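Local coordinates for chitinase (Chromobacterium violaceum, PDB 4TXG), which probably hydrolyses chitin through a family 18 glycoside hydrolase barrel and probably binds carbohydrate, at residues Y275-N280 with V343-T348; W523-L528 with L577-E582; L528-A533 with G620-G625. One frame throughout, in Å; residues are numbered along the deposited sequence.

Contact 1: Y275-N280 with V343-T348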
loop_
_atom_site.group_PDB
_atom_site.type_symbol
_atom_site.label_atom_id
_atom_site.label_comp_id
_atom_site.label_asym_id
_atom_site.label_seq_id
_atom_site.Cartn_x
_atom_site.Cartn_y
_atom_site.Cartn_z
ATOM N N TYR A 275 -15.036 -2.749 -9.174
ATOM C CA TYR A 275 -15.886 -1.588 -9.431
ATOM C C TYR A 275 -17.365 -1.973 -9.417
ATOM O O TYR A 275 -18.186 -1.312 -8.769
ATOM C CB TYR A 275 -15.534 -0.941 -10.766
ATOM C CG TYR A 275 -14.135 -0.371 -10.815
ATOM C CD1 TYR A 275 -13.817 0.796 -10.135
ATOM C CD2 TYR A 275 -13.136 -1.000 -11.553
ATOM C CE1 TYR A 275 -12.538 1.327 -10.176
ATOM C CE2 TYR A 275 -11.857 -0.477 -11.613
ATOM C CZ TYR A 275 -11.564 0.687 -10.922
ATOM O OH TYR A 275 -10.299 1.219 -10.977
ATOM N N SER A 276 -17.698 -3.051 -10.117
ATOM C CA SER A 276 -19.094 -3.452 -10.232
ATOM C C SER A 276 -19.534 -4.209 -8.979
ATOM O O SER A 276 -20.710 -4.197 -8.626
ATOM C CB SER A 276 -19.309 -4.290 -11.502
ATOM O OG SER A 276 -18.332 -5.306 -11.614
ATOM N N MET A 277 -18.583 -4.840 -8.292
ATOM C CA MET A 277 -18.905 -5.580 -7.075
ATOM C C MET A 277 -19.251 -4.628 -5.930
ATOM O O MET A 277 -20.112 -4.947 -5.108
ATOM C CB MET A 277 -17.746 -6.510 -6.664
ATOM C CG MET A 277 -18.011 -7.342 -5.386
ATOM S SD MET A 277 -17.408 -6.552 -3.858
ATOM C CE MET A 277 -15.672 -6.886 -4.035
ATOM N N THR A 278 -18.600 -3.459 -5.880
ATOM C CA THR A 278 -18.852 -2.522 -4.781
ATOM C C THR A 278 -19.875 -1.444 -5.092
ATOM O O THR A 278 -20.466 -0.894 -4.176
ATOM C CB THR A 278 -17.554 -1.803 -4.316
ATOM O OG1 THR A 278 -16.993 -1.050 -5.400
ATOM C CG2 THR A 278 -16.531 -2.815 -3.815
ATOM N N VAL A 279 -20.067 -1.112 -6.367
ATOM C CA VAL A 279 -20.969 -0.015 -6.732
ATOM C C VAL A 279 -21.835 -0.435 -7.909
ATOM O O VAL A 279 -21.322 -0.852 -8.947
ATOM C CB VAL A 279 -20.187 1.286 -7.087
ATOM C CG1 VAL A 279 -21.142 2.407 -7.530
ATOM C CG2 VAL A 279 -19.334 1.758 -5.894
ATOM N N ASN A 280 -23.152 -0.357 -7.735
ATOM C CA ASN A 280 -24.083 -0.630 -8.828
ATOM C C ASN A 280 -23.916 0.364 -9.966
ATOM O O ASN A 280 -23.384 1.451 -9.777
ATOM C CB ASN A 280 -25.531 -0.580 -8.334
ATOM C CG ASN A 280 -25.834 -1.644 -7.307
ATOM O OD1 ASN A 280 -25.519 -2.815 -7.506
ATOM N ND2 ASN A 280 -26.467 -1.243 -6.208
ATOM N N VAL A 343 -15.571 1.858 1.505
ATOM C CA VAL A 343 -15.811 1.823 2.943
ATOM C C VAL A 343 -16.802 0.704 3.280
ATOM O O VAL A 343 -16.594 -0.049 4.237
ATOM C CB VAL A 343 -16.321 3.181 3.454
ATOM C CG1 VAL A 343 -16.865 3.061 4.860
ATOM C CG2 VAL A 343 -15.181 4.197 3.402
ATOM N N ALA A 344 -17.860 0.573 2.483
ATOM C CA ALA A 344 -18.820 -0.509 2.705
ATOM C C ALA A 344 -18.175 -1.893 2.549
ATOM O O ALA A 344 -18.461 -2.812 3.322
ATOM C CB ALA A 344 -20.005 -0.375 1.758
ATOM N N LEU A 345 -17.317 -2.042 1.544
ATOM C CA LEU A 345 -16.598 -3.296 1.348
ATOM C C LEU A 345 -15.760 -3.653 2.584
ATOM O O LEU A 345 -15.844 -4.761 3.107
ATOM C CB LEU A 345 -15.693 -3.202 0.111
ATOM C CG LEU A 345 -14.732 -4.377 -0.065
ATOM C CD1 LEU A 345 -15.525 -5.663 -0.286
ATOM C CD2 LEU A 345 -13.757 -4.133 -1.217
ATOM N N LEU A 346 -14.965 -2.701 3.065
ATOM C CA LEU A 346 -14.065 -2.987 4.180
ATOM C C LEU A 346 -14.826 -3.209 5.484
ATOM O O LEU A 346 -14.454 -4.072 6.278
ATOM C CB LEU A 346 -13.050 -1.856 4.347
ATOM C CG LEU A 346 -12.102 -1.672 3.146
ATOM C CD1 LEU A 346 -11.106 -0.552 3.395
ATOM C CD2 LEU A 346 -11.381 -2.984 2.829
ATOM N N GLN A 347 -15.885 -2.431 5.714
ATOM C CA GLN A 347 -16.676 -2.596 6.935
ATOM C C GLN A 347 -17.347 -3.968 6.962
ATOM O O GLN A 347 -17.394 -4.634 8.001
ATOM C CB GLN A 347 -17.736 -1.496 7.066
ATOM C CG GLN A 347 -18.540 -1.640 8.350
ATOM C CD GLN A 347 -19.377 -0.420 8.677
ATOM O OE1 GLN A 347 -19.259 0.624 8.035
ATOM N NE2 GLN A 347 -20.226 -0.545 9.692
ATOM N N THR A 348 -17.838 -4.405 5.808
ATOM C CA THR A 348 -18.528 -5.686 5.722
ATOM C C THR A 348 -17.546 -6.848 5.821
ATOM O O THR A 348 -17.812 -7.857 6.480
ATOM C CB THR A 348 -19.337 -5.797 4.417
ATOM O OG1 THR A 348 -20.228 -4.679 4.320
ATOM C CG2 THR A 348 -20.169 -7.088 4.402
#
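Ala344 O, on the residue just before the Leu345 that packs against Met277 and Thr278, accepts two bonds from Thr348: OG1 at 2.8 Å from Ala344 O, and the helical backbone N. The two donors reach the oxygen from opposite faces of its carbonyl plane, the hydroxyl standing 26° out of it. That hydroxyl is spent within its own helix. No hydrogen bond crosses between the segments, and Met277, Thr278 and Leu345 make the contact. Leu345, its CG anti to the backbone N (chi1 171°), spreads its two methyls over different partners. CD1 meets the end of Met277, with CE at 3.9 Å from Leu345 CD1; the methionine chain bends at chi2 and chi3, which brings SD and CE to the leucine and across it at about a right angle. The other branch, Leu345 CD2, lies 4.0 Å from Thr278 CG2, and this same threonine methyl rests on Leu345 CB. Within the TIM barrel of the family 18 domain, helix 338-360 makes the crossover from strand 308-312 to its parallel neighbour 365-371, while the short helix 273-278 belongs to the connection that follows strand 247-253. The Thr278 hydroxyl bonds to Phe274 O, one turn back, and the methyl is the branch that meets the leucine. Helix 287-304 borders the same cluster, with Phe293 against Met277 and Ile290 against Ala344 and Thr348. One turn before Val279 leaves the helix, Tyr275 makes an edge-to-face contact with Phe313, within the DxxDxDxE signature of family 18, and a hydrogen bond through OH to Tyr315 N, just after it.

Contact 2: W523-L528 with L577-E582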
loop_
_atom_site.group_PDB
_atom_site.type_symbol
_atom_site.label_atom_id
_atom_site.label_comp_id
_atom_site.label_asym_id
_atom_site.label_seq_id
_atom_site.Cartn_x
_atom_site.Cartn_y
_atom_site.Cartn_z
ATOM N N TRP A 523 18.206 -9.274 -9.919
ATOM C CA TRP A 523 19.376 -10.073 -10.297
ATOM C C TRP A 523 19.843 -9.725 -11.706
ATOM O O TRP A 523 21.048 -9.705 -11.981
ATOM C CB TRP A 523 19.136 -11.592 -10.211
ATOM C CG TRP A 523 17.729 -12.127 -10.433
ATOM C CD1 TRP A 523 16.730 -12.218 -9.495
ATOM C CD2 TRP A 523 17.206 -12.736 -11.628
ATOM N NE1 TRP A 523 15.618 -12.807 -10.043
ATOM C CE2 TRP A 523 15.878 -13.131 -11.349
ATOM C CE3 TRP A 523 17.720 -12.958 -12.911
ATOM C CZ2 TRP A 523 15.056 -13.739 -12.307
ATOM C CZ3 TRP A 523 16.909 -13.568 -13.860
ATOM C CH2 TRP A 523 15.588 -13.948 -13.552
ATOM N N HIS A 524 18.908 -9.433 -12.604
ATOM C CA HIS A 524 19.326 -9.091 -13.953
ATOM C C HIS A 524 20.003 -7.720 -13.959
ATOM O O HIS A 524 21.018 -7.541 -14.627
ATOM C CB HIS A 524 18.151 -9.124 -14.938
ATOM C CG HIS A 524 18.568 -8.848 -16.353
ATOM N ND1 HIS A 524 19.504 -9.610 -17.007
ATOM C CD2 HIS A 524 18.198 -7.870 -17.217
ATOM C CE1 HIS A 524 19.689 -9.126 -18.229
ATOM N NE2 HIS A 524 18.915 -8.066 -18.372
ATOM N N ALA A 525 19.474 -6.767 -13.189
ATOM C CA ALA A 525 20.114 -5.460 -13.064
ATOM C C ALA A 525 21.525 -5.574 -12.475
ATOM O O ALA A 525 22.424 -4.821 -12.849
ATOM C CB ALA A 525 19.255 -4.529 -12.209
ATOM N N LYS A 526 21.717 -6.512 -11.553
ATOM C CA LYS A 526 23.040 -6.735 -10.975
ATOM C C LYS A 526 24.001 -7.327 -12.011
ATOM O O LYS A 526 25.189 -6.990 -12.022
ATOM C CB LYS A 526 22.940 -7.631 -9.730
ATOM C CG LYS A 526 22.407 -6.880 -8.497
ATOM C CD LYS A 526 23.490 -5.939 -7.976
ATOM C CE LYS A 526 22.945 -4.709 -7.266
ATOM N NZ LYS A 526 24.067 -3.751 -6.927
ATOM N N ASN A 527 23.502 -8.202 -12.879
ATOM C CA ASN A 527 24.330 -8.704 -13.976
ATOM C C ASN A 527 24.690 -7.603 -14.980
ATOM O O ASN A 527 25.828 -7.531 -15.439
ATOM C CB ASN A 527 23.640 -9.867 -14.692
ATOM C CG ASN A 527 23.738 -11.166 -13.901
ATOM O OD1 ASN A 527 24.702 -11.379 -13.160
ATOM N ND2 ASN A 527 22.746 -12.040 -14.059
ATOM N N LEU A 528 23.736 -6.737 -15.311
ATOM C CA LEU A 528 24.032 -5.660 -16.259
ATOM C C LEU A 528 25.136 -4.761 -15.715
ATOM O O LEU A 528 26.037 -4.351 -16.452
ATOM C CB LEU A 528 22.778 -4.834 -16.563
ATOM C CG LEU A 528 21.710 -5.565 -17.383
ATOM C CD1 LEU A 528 20.518 -4.652 -17.633
ATOM C CD2 LEU A 528 22.296 -6.074 -18.704
ATOM N N LEU A 577 17.996 2.938 -15.772
ATOM C CA LEU A 577 17.224 1.885 -15.113
ATOM C C LEU A 577 17.187 2.152 -13.624
ATOM O O LEU A 577 18.228 2.157 -12.977
ATOM C CB LEU A 577 17.827 0.497 -15.379
ATOM C CG LEU A 577 17.841 0.031 -16.835
ATOM C CD1 LEU A 577 18.603 -1.276 -16.966
ATOM C CD2 LEU A 577 16.421 -0.133 -17.339
ATOM N N SER A 578 15.998 2.393 -13.076
ATOM C CA SER A 578 15.886 2.595 -11.637
ATOM C C SER A 578 15.999 1.267 -10.905
ATOM O O SER A 578 15.267 0.327 -11.206
ATOM C CB SER A 578 14.558 3.273 -11.281
ATOM O OG SER A 578 14.395 3.296 -9.878
ATOM N N THR A 579 16.908 1.190 -9.941
ATOM C CA THR A 579 17.141 -0.063 -9.239
ATOM C C THR A 579 16.879 0.061 -7.738
ATOM O O THR A 579 16.530 1.129 -7.229
ATOM C CB THR A 579 18.585 -0.571 -9.469
ATOM O OG1 THR A 579 19.521 0.418 -9.023
ATOM C CG2 THR A 579 18.825 -0.850 -10.957
ATOM N N GLU A 580 17.026 -1.055 -7.039
ATOM C CA GLU A 580 16.898 -1.101 -5.589
ATOM C C GLU A 580 17.902 -2.148 -5.142
ATOM O O GLU A 580 17.855 -3.287 -5.614
ATOM C CB GLU A 580 15.466 -1.468 -5.171
ATOM C CG GLU A 580 15.190 -1.415 -3.669
ATOM C CD GLU A 580 14.887 -0.006 -3.173
ATOM O OE1 GLU A 580 15.736 0.894 -3.334
ATOM O OE2 GLU A 580 13.790 0.209 -2.626
ATOM N N ASP A 581 18.843 -1.787 -4.276
ATOM C CA ASP A 581 19.831 -2.790 -3.869
ATOM C C ASP A 581 20.247 -2.600 -2.416
ATOM O O ASP A 581 19.534 -1.951 -1.651
ATOM C CB ASP A 581 21.048 -2.808 -4.824
ATOM C CG ASP A 581 21.845 -1.502 -4.855
ATOM O OD1 ASP A 581 21.813 -0.703 -3.892
ATOM O OD2 ASP A 581 22.558 -1.295 -5.873
ATOM N N GLU A 582 21.373 -3.185 -2.020
ATOM C CA GLU A 582 21.672 -3.249 -0.592
ATOM C C GLU A 582 21.868 -1.871 0.030
ATOM O O GLU A 582 21.565 -1.666 1.208
ATOM C CB GLU A 582 22.899 -4.123 -0.345
ATOM C CG GLU A 582 22.639 -5.584 -0.693
ATOM C CD GLU A 582 23.884 -6.324 -1.150
ATOM O OE1 GLU A 582 24.118 -6.415 -2.385
ATOM O OE2 GLU A 582 24.618 -6.831 -0.276
HETATM O O HOH W 1 23.908 -3.817 -3.604
HETATM O O HOH W 2 25.386 -5.249 -5.280
#
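Lys526 NZ and Asp581 OD2 form a salt bridge at 3.1 Å, joining helix 522-530 to the turn between strand 575-578 and helix 582-594. This part of the chain is inserted between barrel strands 457-462 and 599-603, consistent with the alpha+beta insertion of many family 18 chitinases. The ammonium meets OD2 from above the carboxylate plane, 38° out of it, the two side chains cross at about a right angle, and Lys526 CE packs 3.6 Å from Asp581 CB. Farther along, Ala525 CB touches the Thr579 methyl CG2, and the methyls Leu528 CD1 and Leu577 CD1 meet at 3.9 Å. In the next shell, Asp581 is the N-cap of helix 582-594: with CG between its backbone N and carbonyl carbon (chi1 63°), OD1 caps a backbone N at the helix start, while OD2 takes a salt bridge from Arg557 NE as well as that of Lys526. Two cations at OD2, with the helix start close by, would be expected to favour the charged carboxylate. Lys526 NZ also makes a salt bridge, its stronger one, to Glu529 OE1 one turn on. It donates as well to a water 2.6 Å from NZ, and Glu582 OE1, hydrogen-bonded to Tyr609 OH, lies 5.3 Å from the same nitrogen, probably near enough to be felt as charge; each water linking the two has one weak bond. Both nitrogens of His524 are held, ND1 by Tyr536 OH and NE2 by Ile501 O, and Leu528 CG sits 3.9 Å above the plane of that imidazole, offset toward its rim.

Contact 3: L528-A533 with G620-G625. With CS (cesium ion), chain C.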
loop_
_atom_site.group_PDB
_atom_site.type_symbol
_atom_site.label_atom_id
_atom_site.label_comp_id
_atom_site.label_asym_id
_atom_site.label_seq_id
_atom_site.Cartn_x
_atom_site.Cartn_y
_atom_site.Cartn_z
ATOM N N LEU A 528 23.736 -6.737 -15.311
ATOM C CA LEU A 528 24.032 -5.660 -16.259
ATOM C C LEU A 528 25.136 -4.761 -15.715
ATOM O O LEU A 528 26.037 -4.351 -16.452
ATOM C CB LEU A 528 22.778 -4.834 -16.563
ATOM C CG LEU A 528 21.710 -5.565 -17.383
ATOM C CD1 LEU A 528 20.518 -4.652 -17.633
ATOM C CD2 LEU A 528 22.296 -6.074 -18.704
ATOM N N GLU A 529 25.060 -4.474 -14.417
ATOM C CA GLU A 529 26.071 -3.679 -13.715
ATOM C C GLU A 529 27.451 -4.333 -13.841
ATOM O O GLU A 529 28.482 -3.655 -13.993
ATOM C CB GLU A 529 25.675 -3.515 -12.230
ATOM C CG GLU A 529 26.627 -2.635 -11.416
ATOM C CD GLU A 529 26.308 -2.608 -9.916
ATOM O OE1 GLU A 529 25.211 -3.059 -9.509
ATOM O OE2 GLU A 529 27.171 -2.134 -9.137
ATOM N N LYS A 530 27.454 -5.661 -13.798
ATOM C CA LYS A 530 28.678 -6.455 -13.875
ATOM C C LYS A 530 29.168 -6.672 -15.300
ATOM O O LYS A 530 30.260 -7.201 -15.504
ATOM C CB LYS A 530 28.461 -7.817 -13.220
ATOM C CG LYS A 530 28.352 -7.781 -11.721
ATOM C CD LYS A 530 29.723 -7.923 -11.077
ATOM C CE LYS A 530 30.434 -9.158 -11.597
ATOM N NZ LYS A 530 31.576 -9.564 -10.725
ATOM N N GLY A 531 28.363 -6.283 -16.280
ATOM C CA GLY A 531 28.701 -6.507 -17.676
ATOM C C GLY A 531 28.399 -7.920 -18.151
ATOM O O GLY A 531 29.049 -8.429 -19.075
ATOM N N LEU A 532 27.418 -8.552 -17.511
ATOM C CA LEU A 532 26.986 -9.910 -17.844
ATOM C C LEU A 532 25.579 -9.870 -18.431
ATOM O O LEU A 532 24.706 -9.164 -17.917
ATOM C CB LEU A 532 27.016 -10.811 -16.603
ATOM C CG LEU A 532 28.369 -10.955 -15.898
ATOM C CD1 LEU A 532 28.199 -11.676 -14.568
ATOM C CD2 LEU A 532 29.378 -11.681 -16.787
ATOM N N ALA A 533 25.348 -10.624 -19.497
ATOM C CA ALA A 533 24.059 -10.553 -20.188
ATOM C C ALA A 533 22.998 -11.408 -19.510
ATOM O O ALA A 533 21.807 -11.103 -19.585
ATOM C CB ALA A 533 24.216 -10.976 -21.644
ATOM N N GLY A 620 29.911 -17.802 -13.294
ATOM C CA GLY A 620 29.093 -17.141 -12.295
ATOM C C GLY A 620 28.246 -16.012 -12.853
ATOM O O GLY A 620 28.600 -15.396 -13.861
ATOM N N GLU A 621 27.123 -15.757 -12.184
ATOM C CA GLU A 621 26.231 -14.638 -12.485
ATOM C C GLU A 621 25.234 -14.505 -11.345
ATOM O O GLU A 621 25.103 -15.417 -10.524
ATOM C CB GLU A 621 25.490 -14.844 -13.811
ATOM C CG GLU A 621 24.437 -15.951 -13.760
ATOM C CD GLU A 621 23.830 -16.258 -15.123
ATOM O OE1 GLU A 621 24.289 -15.672 -16.131
ATOM O OE2 GLU A 621 22.900 -17.094 -15.186
ATOM N N TYR A 622 24.532 -13.376 -11.286
ATOM C CA TYR A 622 23.442 -13.234 -10.333
ATOM C C TYR A 622 22.192 -13.949 -10.828
ATOM O O TYR A 622 21.944 -14.051 -12.025
ATOM C CB TYR A 622 23.110 -11.763 -10.076
ATOM C CG TYR A 622 24.148 -11.018 -9.273
ATOM C CD1 TYR A 622 24.128 -11.045 -7.885
ATOM C CD2 TYR A 622 25.143 -10.277 -9.906
ATOM C CE1 TYR A 622 25.072 -10.357 -7.140
ATOM C CE2 TYR A 622 26.090 -9.572 -9.168
ATOM C CZ TYR A 622 26.049 -9.622 -7.788
ATOM O OH TYR A 622 26.987 -8.943 -7.047
ATOM N N PHE A 623 21.397 -14.432 -9.888
ATOM C CA PHE A 623 20.156 -15.101 -10.231
ATOM C C PHE A 623 19.267 -14.996 -9.008
ATOM O O PHE A 623 19.586 -14.261 -8.066
ATOM C CB PHE A 623 20.411 -16.559 -10.640
ATOM C CG PHE A 623 19.257 -17.210 -11.378
ATOM C CD1 PHE A 623 18.770 -16.661 -12.556
ATOM C CD2 PHE A 623 18.675 -18.370 -10.890
ATOM C CE1 PHE A 623 17.713 -17.256 -13.235
ATOM C CE2 PHE A 623 17.626 -18.976 -11.564
ATOM C CZ PHE A 623 17.145 -18.415 -12.737
ATOM N N ILE A 624 18.164 -15.730 -9.029
ATOM C CA ILE A 624 17.191 -15.711 -7.950
ATOM C C ILE A 624 17.847 -16.018 -6.605
ATOM O O ILE A 624 18.597 -16.991 -6.480
ATOM C CB ILE A 624 16.078 -16.738 -8.228
ATOM C CG1 ILE A 624 15.303 -16.354 -9.493
ATOM C CG2 ILE A 624 15.170 -16.888 -7.019
ATOM C CD1 ILE A 624 14.300 -17.427 -9.939
ATOM N N GLY A 625 17.584 -15.178 -5.607
ATOM C CA GLY A 625 18.190 -15.369 -4.304
ATOM C C GLY A 625 17.499 -14.573 -3.225
ATOM O O GLY A 625 16.339 -14.194 -3.373
HETATM CS CS CS C . 29.836 -1.140 -15.076
#
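Helix 522-530 ends in a Schellman motif that swings Leu532 toward Glu621, their CA atoms 7.2 Å apart: Gly531 takes positive phi (81°), Gly531 N bonds to Leu528 O at 3.0 Å, and Leu532 N probably bonds to Asn527 O. From this turn Leu532 carries its CD1 methyl against the start of strand 621-624. CD1 lies 3.8 Å from Gly620 O and 4.1 Å from Glu621 CA, so the leucine tip rests mainly on backbone, with Glu621 CB alongside. The second side chain across the contact is Lys530; its CG comes to the edge of the Tyr622 ring, in the ring plane, 3.9 Å from CE2. Tyr622 gets there by turning its ring back to the helix end, CG anti to its own carbonyl carbon (chi1 -71°), and the ring is held further by an edge-to-face contact with Trp611. That tryptophan belongs to strand 609-612, which pairs antiparallel with strand 621-624 in a two-stranded hairpin. The Glu621 carboxylate is directed to other partners, with OE2 taken by Ser535 OG and by a salt bridge to Arg615 NE. In the last turn of the helix, Glu529 O binds a cesium ion at 3.0 Å, together with Tyr555 O and Ser554 OG; the partial negative charge at a helix C-terminus probably suits this cation. Between the two segments themselves no hydrogen bond forms, which implies a contact probably mainly van der Waals, methyl against backbone and methylene against ring edge; Glu529 pairs with Lys526, and Asn527, one residue before the segment, probably supplies the polar tie to Tyr622 N.

Contacts 2 and 3 adjoin on one helix, 522-530, with centres 9 Å apart; their segments share Leu528, which packs across only in contact 2. Asn527 ties them, its OD1 probably hydrogen-bonded to Tyr622 N at 2.7 Å, while Lys526 CB packs 3.4 Å from Tyr622 CD2. The helix thus meets the end of strand 575-578 and the turn after it in contact 2 and the hairpin strand 621-624 in contact 3, with the cesium ion at its end. Contact 1 stands across the chain's centre, 39 Å from contact 2 and 45 Å from contact 3 between centres, and touches neither. Its Tyr275 borders Phe313, within the signature expected to form the active site.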